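Local coordinates for protein putative glycyl-glycine endopeptidase lytM (Ruminococcus gnavus, PDB 3NYY) that is probably a membrane-associated M23-family metalloendopeptidase, of the kind that cleaves peptide bonds within glycine-rich stretches of bacterial cell walls, at residues Val2-Val12 against Trp45-Arg53; Asn89-Pro97 against Tyr140-Gly148. All blocks are in the same frame, centred on the assembly; numbering follows the deposited sequence.

Interactions 1 and 2 follow one another along the chain and lie on opposite sides of its centre, their own centres 30 Å apart and their nearest atoms about 10 Å apart. Interaction 1 belongs to the helical N-terminal part, where Val2-Val12 folds back on the end of helix 37-48. Interaction 2 joins that part to the M23 peptidase domain: the segment leaving helix 77-88, Asn89-Pro97, runs beside strand 141-143. Helix 77-88 connects the two, since Tyr80 on it touches Leu8, Val12 and Met46 of interaction 1. Neither contact holds a metal; the sulfate beside interaction 1 probably came from the crystallisation liquor.

Interaction 1: Val2-Val12 against Trp45-Arg53; sequences VSGFQRLQKPV and WMATDFENR. With SO4 (sulfate ion), chain H.
Arg7 and Phe50 lie antiparallel alongside each other, the guanidinium inclined by 28° to the ring, where the short helix 4-8 meets the Schellman motif that closes helix 37-48. With CG anti to the carbonyl carbon (chi1 -70°) and the chain extended from CG to NE, the arginine brings CD within 3.5 Å of Phe50 CD1. Asp49 O lies over one face of the guanidinium, while its edge holds Val2 O in plane. NE and NH2 both donate to this one carbonyl oxygen, NE at 2.9 Å from Val2 O, so the group is fixed in rotation and the N-terminal residues are folded against their own helix. NH1 forms a salt bridge with Asp17. An alanine in place of Arg7 is likely to leave Val2 O without both donors and Asp17 without this salt-bridge partner, and to remove the CD contact with the Phe50 ring. Asn52 runs roughly perpendicular to the arginine and donates from ND2 to Asp49 O at 2.9 Å, approaching nearly in line with that C=O. At the start of helix 4-8, Ser3 and Gln6 form a capping box. Met46, a selenomethionine bent at chi2 and chi3, sets SE 3.3 Å from Gly4 O. Asp49 joins the helix start too: its OD1 accepts from Gly4 N at 2.8 Å, the N-H arriving from above the carboxylate plane.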
loop_
_atom_site.group_PDB
_atom_site.type_symbol
_atom_site.label_atom_id
_atom_site.label_comp_id
_atom_site.label_asym_id
_atom_site.label_seq_id
_atom_site.Cartn_x
_atom_site.Cartn_y
_atom_site.Cartn_z
ATOM N N VAL A 2 0.172 14.874 -26.585
ATOM C CA VAL A 2 0.042 16.266 -26.205
ATOM C C VAL A 2 1.426 16.674 -25.730
ATOM O O VAL A 2 1.957 16.119 -24.779
ATOM C CB VAL A 2 -0.979 16.512 -25.094
ATOM C CG1 VAL A 2 -1.121 17.975 -24.868
ATOM C CG2 VAL A 2 -2.339 15.899 -25.487
ATOM N N SER A 3 2.028 17.639 -26.424
ATOM C CA SER A 3 3.391 18.021 -26.130
ATOM C C SER A 3 3.523 18.851 -24.855
ATOM O O SER A 3 2.539 19.432 -24.405
ATOM C CB SER A 3 3.968 18.813 -27.306
ATOM O OG SER A 3 3.336 20.084 -27.377
ATOM N N GLY A 4 4.735 18.892 -24.313
ATOM C CA GLY A 4 5.038 19.739 -23.187
ATOM C C GLY A 4 4.624 21.192 -23.427
ATOM O O GLY A 4 3.990 21.838 -22.579
ATOM N N PHE A 5 4.931 21.710 -24.621
ATOM C CA PHE A 5 4.492 23.052 -24.969
ATOM C C PHE A 5 2.966 23.199 -24.835
ATOM O O PHE A 5 2.468 24.174 -24.286
ATOM C CB PHE A 5 4.892 23.395 -26.423
ATOM C CG PHE A 5 4.359 24.704 -26.874
ATOM C CD1 PHE A 5 5.043 25.872 -26.588
ATOM C CD2 PHE A 5 3.126 24.798 -27.471
ATOM C CE1 PHE A 5 4.549 27.101 -26.967
ATOM C CE2 PHE A 5 2.599 26.030 -27.856
ATOM C CZ PHE A 5 3.308 27.204 -27.578
ATOM N N GLN A 6 2.226 22.247 -25.381
ATOM C CA GLN A 6 0.761 22.332 -25.344
ATOM C C GLN A 6 0.250 22.294 -23.890
ATOM O O GLN A 6 -0.689 22.999 -23.553
ATOM C CB GLN A 6 0.137 21.211 -26.175
ATOM C CG GLN A 6 0.291 21.456 -27.666
ATOM C CD GLN A 6 -0.113 20.278 -28.535
ATOM O OE1 GLN A 6 0.224 19.121 -28.262
ATOM N NE2 GLN A 6 -0.696 20.597 -29.680
ATOM N N ARG A 7 0.898 21.494 -23.056
ATOM C CA ARG A 7 0.461 21.306 -21.686
ATOM C C ARG A 7 0.701 22.585 -20.929
ATOM O O ARG A 7 -0.089 22.953 -20.084
ATOM C CB ARG A 7 1.160 20.133 -21.043
ATOM C CG ARG A 7 0.740 18.794 -21.584
ATOM C CD ARG A 7 1.736 17.740 -21.161
ATOM N NE ARG A 7 1.542 16.507 -21.914
ATOM C CZ ARG A 7 0.894 15.412 -21.506
ATOM N NH1 ARG A 7 0.402 15.288 -20.276
ATOM N NH2 ARG A 7 0.797 14.394 -22.321
ATOM N N LEU A 8 1.755 23.293 -21.285
ATOM C CA LEU A 8 2.165 24.475 -20.561
ATOM C C LEU A 8 1.239 25.661 -20.893
ATOM O O LEU A 8 1.243 26.632 -20.153
ATOM C CB LEU A 8 3.644 24.769 -20.834
ATOM C CG LEU A 8 4.370 25.758 -19.982
ATOM C CD1 LEU A 8 4.440 25.169 -18.548
ATOM C CD2 LEU A 8 5.767 26.006 -20.577
ATOM N N GLN A 9 0.409 25.553 -21.930
ATOM C CA GLN A 9 -0.527 26.636 -22.336
ATOM C C GLN A 9 -1.770 26.690 -21.486
ATOM O O GLN A 9 -2.514 27.660 -21.570
ATOM C CB GLN A 9 -0.953 26.521 -23.805
ATOM C CG GLN A 9 0.205 26.403 -24.797
ATOM C CD GLN A 9 1.272 27.418 -24.561
ATOM O OE1 GLN A 9 1.025 28.616 -24.700
ATOM N NE2 GLN A 9 2.469 26.963 -24.192
ATOM N N LYS A 10 -2.018 25.643 -20.687
ATOM C CA LYS A 10 -3.180 25.598 -19.782
ATOM C C LYS A 10 -2.662 25.429 -18.334
ATOM O O LYS A 10 -1.564 24.937 -18.117
ATOM C CB LYS A 10 -4.056 24.380 -20.107
ATOM C CG LYS A 10 -4.686 24.365 -21.500
ATOM C CD LYS A 10 -5.889 25.294 -21.585
ATOM C CE LYS A 10 -6.574 25.211 -22.954
ATOM N NZ LYS A 10 -5.676 25.658 -24.074
ATOM N N PRO A 11 -3.457 25.834 -17.326
ATOM C CA PRO A 11 -3.016 25.618 -15.947
ATOM C C PRO A 11 -2.664 24.147 -15.722
ATOM O O PRO A 11 -3.400 23.231 -16.178
ATOM C CB PRO A 11 -4.246 26.034 -15.129
ATOM C CG PRO A 11 -4.953 27.022 -16.019
ATOM C CD PRO A 11 -4.797 26.455 -17.379
ATOM N N VAL A 12 -1.521 23.913 -15.079
ATOM C CA VAL A 12 -0.985 22.549 -15.036
ATOM C C VAL A 12 -1.505 21.730 -13.859
ATOM O O VAL A 12 -1.624 20.521 -13.967
ATOM C CB VAL A 12 0.554 22.569 -15.084
ATOM C CG1 VAL A 12 1.127 21.138 -15.201
ATOM C CG2 VAL A 12 1.020 23.404 -16.308
ATOM N N TRP A 45 9.401 16.428 -16.872
ATOM C CA TRP A 45 8.044 16.267 -17.421
ATOM C C TRP A 45 7.843 16.990 -18.736
ATOM O O TRP A 45 7.160 16.484 -19.637
ATOM C CB TRP A 45 6.983 16.660 -16.420
ATOM C CG TRP A 45 6.901 15.719 -15.225
ATOM C CD1 TRP A 45 7.103 14.344 -15.231
ATOM C CD2 TRP A 45 6.599 16.080 -13.865
ATOM N NE1 TRP A 45 6.947 13.852 -13.957
ATOM C CE2 TRP A 45 6.640 14.885 -13.103
ATOM C CE3 TRP A 45 6.313 17.292 -13.224
ATOM C CZ2 TRP A 45 6.389 14.866 -11.717
ATOM C CZ3 TRP A 45 6.078 17.297 -11.847
ATOM C CH2 TRP A 45 6.132 16.089 -11.105
HETATM N N MSE A 46 8.389 18.204 -18.859
HETATM C CA MSE A 46 8.279 18.917 -20.115
HETATM C C MSE A 46 8.997 18.212 -21.245
HETATM O O MSE A 46 8.438 18.068 -22.338
HETATM C CB MSE A 46 8.810 20.362 -19.964
HETATM C CG MSE A 46 7.862 21.297 -19.233
HETATM SE SE MSE A 46 6.197 21.590 -20.131
HETATM C CE MSE A 46 4.983 20.783 -19.052
ATOM N N ALA A 47 10.200 17.730 -20.983
ATOM C CA ALA A 47 11.021 17.127 -22.020
ATOM C C ALA A 47 10.467 15.759 -22.441
ATOM O O ALA A 47 10.708 15.355 -23.575
ATOM C CB ALA A 47 12.466 16.986 -21.542
ATOM N N THR A 48 9.772 15.052 -21.535
ATOM C CA THR A 48 9.208 13.718 -21.808
ATOM C C THR A 48 7.688 13.716 -22.055
ATOM O O THR A 48 7.098 12.643 -22.168
ATOM C CB THR A 48 9.465 12.749 -20.647
ATOM O OG1 THR A 48 8.805 13.249 -19.475
ATOM C CG2 THR A 48 10.995 12.579 -20.374
ATOM N N ASP A 49 7.067 14.904 -22.118
ATOM C CA ASP A 49 5.614 15.034 -22.188
ATOM C C ASP A 49 4.971 14.148 -21.077
ATOM O O ASP A 49 4.070 13.341 -21.347
ATOM C CB ASP A 49 5.094 14.628 -23.583
ATOM C CG ASP A 49 5.708 15.446 -24.721
ATOM O OD1 ASP A 49 6.299 16.534 -24.451
ATOM O OD2 ASP A 49 5.595 14.986 -25.889
ATOM N N PHE A 50 5.447 14.314 -19.846
ATOM C CA PHE A 50 4.958 13.540 -18.680
ATOM C C PHE A 50 5.106 12.031 -18.870
ATOM O O PHE A 50 4.162 11.257 -18.666
ATOM C CB PHE A 50 3.534 13.928 -18.278
ATOM C CG PHE A 50 3.462 15.286 -17.662
ATOM C CD1 PHE A 50 3.517 16.402 -18.461
ATOM C CD2 PHE A 50 3.444 15.445 -16.274
ATOM C CE1 PHE A 50 3.494 17.671 -17.892
ATOM C CE2 PHE A 50 3.418 16.683 -15.723
ATOM C CZ PHE A 50 3.429 17.794 -16.525
ATOM N N GLU A 51 6.320 11.650 -19.226
ATOM C CA GLU A 51 6.725 10.271 -19.464
ATOM C C GLU A 51 5.980 9.589 -20.605
ATOM O O GLU A 51 5.899 8.367 -20.630
ATOM C CB GLU A 51 6.650 9.430 -18.183
ATOM C CG GLU A 51 7.624 9.912 -17.075
ATOM C CD GLU A 51 7.872 8.856 -15.978
ATOM O OE1 GLU A 51 6.948 8.076 -15.666
ATOM O OE2 GLU A 51 9.011 8.849 -15.446
ATOM N N ASN A 52 5.542 10.369 -21.586
ATOM C CA ASN A 52 4.996 9.826 -22.827
ATOM C C ASN A 52 5.991 9.671 -23.970
ATOM O O ASN A 52 5.715 8.933 -24.935
ATOM C CB ASN A 52 3.760 10.627 -23.229
ATOM C CG ASN A 52 2.570 10.273 -22.377
ATOM O OD1 ASN A 52 2.096 9.153 -22.439
ATOM N ND2 ASN A 52 2.107 11.198 -21.556
ATOM N N ARG A 53 7.147 10.327 -23.851
ATOM C CA ARG A 53 8.226 10.243 -24.788
ATOM C C ARG A 53 9.526 10.086 -24.037
ATOM O O ARG A 53 9.648 10.456 -22.849
ATOM C CB ARG A 53 8.329 11.485 -25.679
ATOM C CG ARG A 53 7.031 11.850 -26.414
ATOM C CD ARG A 53 7.327 12.930 -27.479
ATOM N NE ARG A 53 8.015 12.351 -28.632
ATOM C CZ ARG A 53 8.176 12.950 -29.812
ATOM N NH1 ARG A 53 7.722 14.183 -30.032
ATOM N NH2 ARG A 53 8.827 12.308 -30.773
HETATM S S SO4 H . 10.945 10.142 -28.553
HETATM O O1 SO4 H . 10.703 8.989 -27.662
HETATM O O2 SO4 H . 11.122 11.379 -27.787
HETATM O O3 SO4 H . 12.175 9.900 -29.292
HETATM O O4 SO4 H . 9.812 10.259 -29.467
#

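Interaction 2: Asn89-Pro97 against Tyr140-Gly148; sequences NDVKYFPIP and YPVVSMTDG
Met145, a selenomethionine, has CG anti to its carbonyl carbon (chi1 -67°) and bends only at chi3 (75°), which lays its side chain beside Pro95 and turns CE to Val91 CG1 at 3.8 Å. The contact places an irregular segment, Asn89-Pro97, alongside strand 141-143, an outer strand of a three-stranded antiparallel sheet in the M23 peptidase domain. Met145 CG meets Pro95 CD at 3.7 Å, and the two side chains point the same way, with Leu238 of helix 235-240 touching both. Val91 CG2, on the other branch, approaches Thr146 CG2, the methyl that the threonine holds anti to its carbonyl carbon. Farther along, Ile96 divides its branches: CG2 nears Tyr140 CD2, and CD1 packs on Val142 CG2 at 4.0 Å. Pro97 CG, at the far corner of its ring, meets Val143 CG1 at 3.7 Å. Pro97 CD lies close to Pro141 O, a buried carbonyl oxygen with no polar partner in the model.

Backbone bonds fix the two segments at separate points. Met145 O takes the amide of Lys92 at 2.9 Å and a weak second bond from Tyr93 N. Met145 N is itself hydrogen-bonded to Tyr175 OH. Beyond Thr146, a water donates to Asp90 O and accepts from Asp147 N, bridging the segments where they diverge. At the strand, Val143 N donates to Pro95 O at 2.8 Å, with an N-H...O angle of 173°.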
loop_
_atom_site.group_PDB
_atom_site.type_symbol
_atom_site.label_atom_id
_atom_site.label_comp_id
_atom_site.label_asym_id
_atom_site.label_seq_id
_atom_site.Cartn_x
_atom_site.Cartn_y
_atom_site.Cartn_z
ATOM N N ASN A 89 10.122 21.265 -3.166
ATOM C CA ASN A 89 11.274 21.993 -2.628
ATOM C C ASN A 89 11.274 22.292 -1.133
ATOM O O ASN A 89 12.343 22.616 -0.565
ATOM C CB ASN A 89 11.520 23.276 -3.422
ATOM C CG ASN A 89 12.170 23.016 -4.763
ATOM O OD1 ASN A 89 11.939 21.980 -5.387
ATOM N ND2 ASN A 89 13.013 23.948 -5.197
ATOM N N ASP A 90 10.097 22.232 -0.504
ATOM C CA ASP A 90 9.964 22.522 0.920
ATOM C C ASP A 90 10.100 21.289 1.811
ATOM O O ASP A 90 10.181 21.446 3.044
ATOM C CB ASP A 90 8.643 23.239 1.273
ATOM C CG ASP A 90 8.494 24.603 0.618
ATOM O OD1 ASP A 90 9.504 25.210 0.154
ATOM O OD2 ASP A 90 7.334 25.078 0.567
ATOM N N VAL A 91 10.121 20.091 1.240
ATOM C CA VAL A 91 10.168 18.858 2.015
ATOM C C VAL A 91 11.575 18.606 2.488
ATOM O O VAL A 91 12.480 18.298 1.678
ATOM C CB VAL A 91 9.625 17.682 1.183
ATOM C CG1 VAL A 91 9.818 16.322 1.888
ATOM C CG2 VAL A 91 8.071 17.949 0.899
ATOM N N LYS A 92 11.743 18.695 3.800
ATOM C CA LYS A 92 13.013 18.398 4.491
ATOM C C LYS A 92 13.010 16.997 5.121
ATOM O O LYS A 92 14.037 16.339 5.144
ATOM C CB LYS A 92 13.222 19.437 5.622
ATOM C CG LYS A 92 14.518 19.264 6.376
ATOM C CD LYS A 92 14.865 20.431 7.297
ATOM C CE LYS A 92 16.221 20.144 7.939
ATOM N NZ LYS A 92 16.440 21.114 9.061
ATOM N N TYR A 93 11.844 16.528 5.571
ATOM C CA TYR A 93 11.722 15.251 6.260
ATOM C C TYR A 93 10.503 14.432 5.809
ATOM O O TYR A 93 9.467 14.986 5.413
ATOM C CB TYR A 93 11.591 15.489 7.759
ATOM C CG TYR A 93 12.788 16.013 8.467
ATOM C CD1 TYR A 93 13.939 15.237 8.589
ATOM C CD2 TYR A 93 12.763 17.268 9.091
ATOM C CE1 TYR A 93 15.038 15.703 9.275
ATOM C CE2 TYR A 93 13.843 17.729 9.795
ATOM C CZ TYR A 93 14.986 16.958 9.882
ATOM O OH TYR A 93 16.092 17.386 10.623
ATOM N N PHE A 94 10.680 13.112 5.843
ATOM C CA PHE A 94 9.571 12.165 5.806
ATOM C C PHE A 94 8.702 12.461 7.059
ATOM O O PHE A 94 9.213 12.928 8.074
ATOM C CB PHE A 94 10.184 10.767 5.898
ATOM C CG PHE A 94 9.228 9.654 5.552
ATOM C CD1 PHE A 94 8.890 9.399 4.233
ATOM C CD2 PHE A 94 8.719 8.831 6.549
ATOM C CE1 PHE A 94 8.021 8.402 3.916
ATOM C CE2 PHE A 94 7.827 7.795 6.242
ATOM C CZ PHE A 94 7.465 7.603 4.935
ATOM N N PRO A 95 7.377 12.210 7.012
ATOM C CA PRO A 95 6.520 12.577 8.137
ATOM C C PRO A 95 6.587 11.681 9.382
ATOM O O PRO A 95 6.061 12.069 10.425
ATOM C CB PRO A 95 5.129 12.520 7.515
ATOM C CG PRO A 95 5.258 11.499 6.438
ATOM C CD PRO A 95 6.594 11.792 5.851
ATOM N N ILE A 96 7.213 10.515 9.265
ATOM C CA ILE A 96 7.312 9.589 10.400
ATOM C C ILE A 96 8.777 9.494 10.825
ATOM O O ILE A 96 9.635 9.137 10.010
ATOM C CB ILE A 96 6.808 8.200 10.094
ATOM C CG1 ILE A 96 5.436 8.225 9.414
ATOM C CG2 ILE A 96 6.707 7.375 11.431
ATOM C CD1 ILE A 96 4.345 9.036 10.125
ATOM N N PRO A 97 9.070 9.832 12.091
ATOM C CA PRO A 97 10.439 9.721 12.567
ATOM C C PRO A 97 10.935 8.302 12.636
ATOM O O PRO A 97 10.122 7.356 12.661
ATOM C CB PRO A 97 10.378 10.313 13.995
ATOM C CG PRO A 97 9.203 11.145 14.040
ATOM C CD PRO A 97 8.203 10.455 13.107
ATOM N N TYR A 140 3.278 6.073 16.989
ATOM C CA TYR A 140 4.121 6.705 15.981
ATOM C C TYR A 140 3.935 8.215 15.999
ATOM O O TYR A 140 2.829 8.714 15.767
ATOM C CB TYR A 140 3.781 6.217 14.562
ATOM C CG TYR A 140 4.124 4.810 14.232
ATOM C CD1 TYR A 140 3.244 3.779 14.564
ATOM C CD2 TYR A 140 5.324 4.512 13.616
ATOM C CE1 TYR A 140 3.554 2.464 14.255
ATOM C CE2 TYR A 140 5.647 3.193 13.304
ATOM C CZ TYR A 140 4.763 2.196 13.624
ATOM O OH TYR A 140 5.131 0.890 13.284
ATOM N N PRO A 141 5.008 8.989 16.263
ATOM C CA PRO A 141 4.866 10.431 16.067
ATOM C C PRO A 141 4.703 10.789 14.593
ATOM O O PRO A 141 5.126 10.017 13.716
ATOM C CB PRO A 141 6.177 11.015 16.601
ATOM C CG PRO A 141 6.951 9.842 17.159
ATOM C CD PRO A 141 6.377 8.611 16.635
ATOM N N VAL A 142 4.074 11.931 14.353
ATOM C CA VAL A 142 3.918 12.535 13.029
ATOM C C VAL A 142 4.543 13.914 13.134
ATOM O O VAL A 142 4.185 14.705 14.004
ATOM C CB VAL A 142 2.445 12.582 12.612
ATOM C CG1 VAL A 142 2.299 13.360 11.312
ATOM C CG2 VAL A 142 1.876 11.114 12.477
ATOM N N VAL A 143 5.530 14.172 12.263
ATOM C CA VAL A 143 6.235 15.425 12.212
ATOM C C VAL A 143 5.997 16.121 10.891
ATOM O O VAL A 143 5.656 15.504 9.870
ATOM C CB VAL A 143 7.740 15.246 12.435
ATOM C CG1 VAL A 143 7.995 14.599 13.787
ATOM C CG2 VAL A 143 8.403 14.471 11.285
ATOM N N SER A 144 6.155 17.431 10.902
ATOM C CA SER A 144 5.894 18.248 9.728
ATOM C C SER A 144 6.996 18.014 8.707
ATOM O O SER A 144 8.176 18.128 9.014
ATOM C CB SER A 144 5.898 19.731 10.075
ATOM O OG SER A 144 5.452 20.537 8.963
HETATM N N MSE A 145 6.603 17.745 7.488
HETATM C CA MSE A 145 7.579 17.524 6.416
HETATM C C MSE A 145 8.296 18.810 6.042
HETATM O O MSE A 145 9.392 18.762 5.499
HETATM C CB MSE A 145 6.869 16.932 5.200
HETATM C CG MSE A 145 6.331 15.503 5.445
HETATM SE SE MSE A 145 5.227 14.862 3.981
HETATM C CE MSE A 145 6.601 14.498 2.734
ATOM N N THR A 146 7.625 19.935 6.273
ATOM C CA THR A 146 8.039 21.265 5.805
ATOM C C THR A 146 7.983 22.298 6.921
ATOM O O THR A 146 7.325 22.105 7.942
ATOM C CB THR A 146 7.061 21.771 4.697
ATOM O OG1 THR A 146 5.782 22.077 5.285
ATOM C CG2 THR A 146 6.874 20.685 3.568
ATOM N N ASP A 147 8.648 23.427 6.708
ATOM C CA ASP A 147 8.353 24.590 7.494
ATOM C C ASP A 147 6.947 25.016 7.084
ATOM O O ASP A 147 6.426 24.592 6.040
ATOM C CB ASP A 147 9.309 25.725 7.138
ATOM C CG ASP A 147 10.718 25.533 7.646
ATOM O OD1 ASP A 147 11.033 24.593 8.381
ATOM O OD2 ASP A 147 11.543 26.425 7.311
ATOM N N GLY A 148 6.352 25.884 7.875
ATOM C CA GLY A 148 5.094 26.495 7.461
ATOM C C GLY A 148 4.297 27.071 8.584
ATOM O O GLY A 148 4.871 27.455 9.625
HETATM O O HOH W 1 10.469 23.698 4.481
#